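Local atomic coordinates of sensor protein (PDB entry 2X7X), a protein that binds fructose through its periplasmic domain, the sensing part of a hybrid two-component system that probably relays the signal by histidine phosphorylation. Residues A[170-180]-A[195-206]. Residues are numbered along the deposited sequence; the frame is centred on the assembly and turned at random.
Sequences WERGPAEIEMD and HNDRIAPGAYQA. With FRU (beta-D-fructofuranose), chain E.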
# COMPACT_ATOMS: atom_id res chain seq x y z
N TRP A 170 -3.91 4.05 -26.73
CA TRP A 170 -3.82 3.36 -25.44
C TRP A 170 -2.90 2.14 -25.42
O TRP A 170 -2.83 1.44 -24.42
CB TRP A 170 -5.21 2.96 -24.91
CG TRP A 170 -6.12 4.13 -24.70
CD1 TRP A 170 -7.28 4.38 -25.37
CD2 TRP A 170 -5.96 5.20 -23.75
NE1 TRP A 170 -7.86 5.54 -24.90
CE2 TRP A 170 -7.07 6.07 -23.91
CE3 TRP A 170 -4.98 5.52 -22.79
CZ2 TRP A 170 -7.23 7.25 -23.15
CZ3 TRP A 170 -5.15 6.69 -22.02
CH2 TRP A 170 -6.27 7.53 -22.21
N GLU A 171 -2.19 1.88 -26.50
CA GLU A 171 -1.54 0.60 -26.62
C GLU A 171 -0.06 0.68 -26.88
O GLU A 171 0.42 1.68 -27.40
CB GLU A 171 -2.24 -0.27 -27.66
CG GLU A 171 -3.70 -0.65 -27.37
CD GLU A 171 -3.96 -1.11 -25.95
OE1 GLU A 171 -5.01 -0.73 -25.41
OE2 GLU A 171 -3.15 -1.88 -25.37
N ARG A 172 0.65 -0.38 -26.50
CA ARG A 172 2.12 -0.48 -26.61
C ARG A 172 2.62 -0.56 -28.06
O ARG A 172 3.63 0.03 -28.41
CB ARG A 172 2.62 -1.64 -25.73
CG ARG A 172 3.39 -2.74 -26.42
CD ARG A 172 4.87 -2.70 -26.12
NE ARG A 172 5.15 -3.30 -24.83
CZ ARG A 172 6.35 -3.68 -24.41
NH1 ARG A 172 7.43 -3.53 -25.19
NH2 ARG A 172 6.48 -4.21 -23.20
N GLY A 173 1.88 -1.28 -28.90
CA GLY A 173 2.19 -1.41 -30.31
C GLY A 173 2.39 -0.10 -31.03
O GLY A 173 3.50 0.17 -31.47
N PRO A 174 1.33 0.72 -31.17
CA PRO A 174 1.48 2.03 -31.83
C PRO A 174 2.48 2.96 -31.13
O PRO A 174 3.17 3.75 -31.79
CB PRO A 174 0.06 2.61 -31.76
CG PRO A 174 -0.83 1.42 -31.70
CD PRO A 174 -0.08 0.43 -30.85
N ALA A 175 2.58 2.85 -29.81
CA ALA A 175 3.58 3.59 -29.04
C ALA A 175 4.99 3.37 -29.58
O ALA A 175 5.74 4.33 -29.80
CB ALA A 175 3.49 3.24 -27.54
N GLU A 176 5.35 2.11 -29.82
CA GLU A 176 6.70 1.78 -30.29
C GLU A 176 7.03 2.37 -31.65
O GLU A 176 8.08 2.99 -31.83
CB GLU A 176 6.89 0.28 -30.33
CG GLU A 176 6.98 -0.35 -28.97
CD GLU A 176 7.51 -1.75 -29.04
OE1 GLU A 176 7.37 -2.38 -30.12
OE2 GLU A 176 8.07 -2.23 -28.04
N ILE A 177 6.11 2.21 -32.61
CA ILE A 177 6.30 2.79 -33.93
C ILE A 177 6.42 4.29 -33.82
O ILE A 177 7.37 4.88 -34.31
CB ILE A 177 5.15 2.42 -34.88
CG1 ILE A 177 5.05 0.89 -35.02
CG2 ILE A 177 5.30 3.11 -36.25
CD1 ILE A 177 6.32 0.25 -35.50
N GLU A 178 5.46 4.93 -33.16
CA GLU A 178 5.47 6.39 -33.07
C GLU A 178 6.74 6.92 -32.39
O GLU A 178 7.33 7.89 -32.87
CB GLU A 178 4.20 6.90 -32.40
CG GLU A 178 2.98 6.72 -33.26
CD GLU A 178 1.71 6.63 -32.45
OE1 GLU A 178 1.78 6.77 -31.21
OE2 GLU A 178 0.63 6.42 -33.05
N MET A 179 7.17 6.27 -31.31
CA MET A 179 8.41 6.66 -30.63
C MET A 179 9.63 6.51 -31.54
O MET A 179 10.56 7.33 -31.46
CB MET A 179 8.60 5.88 -29.32
CG MET A 179 9.71 6.39 -28.44
SD MET A 179 9.46 8.08 -27.82
CE MET A 179 11.15 8.52 -27.39
N ASP A 180 9.63 5.48 -32.39
CA ASP A 180 10.68 5.28 -33.38
C ASP A 180 10.77 6.49 -34.26
O ASP A 180 11.85 7.02 -34.47
CB ASP A 180 10.35 4.10 -34.28
CG ASP A 180 10.98 2.82 -33.83
OD1 ASP A 180 11.59 2.77 -32.75
OD2 ASP A 180 10.86 1.84 -34.57
N HIS A 195 0.31 8.31 -22.03
CA HIS A 195 -1.02 8.40 -21.40
C HIS A 195 -1.41 7.17 -20.59
O HIS A 195 -2.30 7.24 -19.75
CB HIS A 195 -2.12 8.75 -22.42
CG HIS A 195 -2.15 10.20 -22.82
ND1 HIS A 195 -3.27 10.79 -23.38
CD2 HIS A 195 -1.21 11.17 -22.74
CE1 HIS A 195 -3.02 12.06 -23.62
NE2 HIS A 195 -1.77 12.31 -23.26
N ASN A 196 -0.76 6.04 -20.83
CA ASN A 196 -0.89 4.93 -19.89
C ASN A 196 0.37 4.08 -19.75
O ASN A 196 1.34 4.29 -20.47
CB ASN A 196 -2.14 4.08 -20.14
CG ASN A 196 -2.01 3.15 -21.36
OD1 ASN A 196 -1.00 3.13 -22.08
ND2 ASN A 196 -3.06 2.37 -21.58
N ASP A 197 0.31 3.12 -18.83
CA ASP A 197 1.43 2.24 -18.51
C ASP A 197 1.57 1.11 -19.51
O ASP A 197 2.34 0.18 -19.26
CB ASP A 197 1.25 1.63 -17.12
CG ASP A 197 1.28 2.66 -16.01
OD1 ASP A 197 1.83 3.77 -16.21
OD2 ASP A 197 0.77 2.36 -14.92
N ARG A 198 0.80 1.14 -20.59
CA ARG A 198 1.00 0.21 -21.70
C ARG A 198 1.72 0.94 -22.85
O ARG A 198 2.63 0.40 -23.48
CB ARG A 198 -0.32 -0.39 -22.17
CG ARG A 198 -0.96 -1.37 -21.18
CD ARG A 198 -2.16 -2.16 -21.79
NE ARG A 198 -3.18 -1.30 -22.45
CZ ARG A 198 -4.08 -0.55 -21.81
NH1 ARG A 198 -4.11 -0.50 -20.47
NH2 ARG A 198 -4.93 0.17 -22.51
N ILE A 199 1.33 2.19 -23.10
CA ILE A 199 2.09 3.06 -23.98
C ILE A 199 3.55 3.16 -23.50
O ILE A 199 4.49 3.02 -24.30
CB ILE A 199 1.41 4.44 -24.11
CG1 ILE A 199 0.11 4.32 -24.91
CG2 ILE A 199 2.31 5.43 -24.78
CD1 ILE A 199 -0.91 5.41 -24.66
N ALA A 200 3.73 3.35 -22.21
CA ALA A 200 5.05 3.66 -21.64
C ALA A 200 6.18 2.66 -21.95
O ALA A 200 7.22 3.05 -22.47
CB ALA A 200 4.95 3.95 -20.15
N PRO A 201 5.97 1.36 -21.65
CA PRO A 201 7.06 0.41 -21.97
C PRO A 201 7.38 0.30 -23.48
O PRO A 201 8.49 -0.09 -23.85
CB PRO A 201 6.55 -0.94 -21.44
CG PRO A 201 5.08 -0.74 -21.16
CD PRO A 201 4.84 0.72 -20.97
N GLY A 202 6.42 0.68 -24.32
CA GLY A 202 6.61 0.61 -25.75
C GLY A 202 7.57 1.69 -26.20
O GLY A 202 8.46 1.44 -27.01
N ALA A 203 7.37 2.89 -25.67
CA ALA A 203 8.23 4.01 -25.98
C ALA A 203 9.63 3.74 -25.45
O ALA A 203 10.63 4.07 -26.10
CB ALA A 203 7.67 5.27 -25.37
N TYR A 204 9.69 3.12 -24.27
CA TYR A 204 10.93 2.85 -23.59
C TYR A 204 11.74 1.86 -24.40
O TYR A 204 12.96 2.04 -24.60
CB TYR A 204 10.68 2.30 -22.19
CG TYR A 204 11.95 1.91 -21.47
CD1 TYR A 204 12.63 2.82 -20.65
CD2 TYR A 204 12.48 0.61 -21.60
CE1 TYR A 204 13.79 2.46 -19.97
CE2 TYR A 204 13.65 0.25 -20.94
CZ TYR A 204 14.30 1.18 -20.13
OH TYR A 204 15.47 0.81 -19.48
N GLN A 205 11.07 0.82 -24.89
CA GLN A 205 11.72 -0.18 -25.70
C GLN A 205 12.20 0.40 -27.03
O GLN A 205 13.25 -0.00 -27.57
CB GLN A 205 10.84 -1.40 -25.88
CG GLN A 205 11.44 -2.43 -26.78
CD GLN A 205 11.29 -3.82 -26.25
OE1 GLN A 205 10.19 -4.40 -26.27
NE2 GLN A 205 12.40 -4.40 -25.80
N ALA A 206 11.48 1.39 -27.56
CA ALA A 206 11.98 2.07 -28.73
C ALA A 206 13.29 2.79 -28.39
O ALA A 206 14.22 2.80 -29.20
CB ALA A 206 10.94 3.03 -29.26
C1 FRU E . -7.85 0.88 -19.63
C2 FRU E . -7.22 2.17 -20.11
C3 FRU E . -6.19 2.71 -19.12
C4 FRU E . -6.43 4.20 -19.19
C5 FRU E . -7.95 4.25 -19.31
C6 FRU E . -8.52 5.53 -19.92
O1 FRU E . -8.51 0.24 -20.72
O2 FRU E . -6.66 1.95 -21.41
O3 FRU E . -4.85 2.32 -19.43
O4 FRU E . -5.93 4.91 -18.05
O5 FRU E . -8.23 3.16 -20.19
O6 FRU E . -9.96 5.49 -19.86
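Arg198 grips Glu171 side-on: Arg198 NE donates to Glu171 OE2 at 3.0 Å and Arg198 NH2 to Glu171 OE1 at 3.0 Å, with both acceptors near the guanidinium plane and the carboxylate turned 23° from it. OE2 is met on its syn side though tilted from the carboxylate plane, and OE1 from above it. Glu171 reaches this position because its chain bends at chi2 (-45°), bringing the carboxylate back alongside the arginine. Arg198 NH2 also donates almost straight to fructose O2 at 2.7 Å, so the salt bridge probably helps to orient a sugar-binding guanidinium. Replacing Arg198 by alanine would probably leave the Glu171 carboxylate without its charge partner and fructose O2 without this donor. The amide of Asn196 bridges in a similar way: Asn196 ND2 donates to Trp170 O at 3.0 Å and Asn196 ND2 to fructose O3 at 2.8 Å, while OD1 accepts from Ile199 N in an Asx motif that fixes the amide's rotation. Trp170 places one ring face over fructose C6, with His195 O at its edge. This is the periplasmic binding protein fold, in which loops following strands 159-167 and 191-194 carry pocket residues and lead into helices. The axes of 172-180 and 199-206 approach to 7.3 Å and are inclined at 34°. Gly202 CA faces the Arg172 and Glu176 side chains where the backbones are near, Glu176 CA lying 4.7 Å from Gly202 CA. Farther along, Met179, its CG anti to the backbone N, packs CG against Ala206 CB and Ala203.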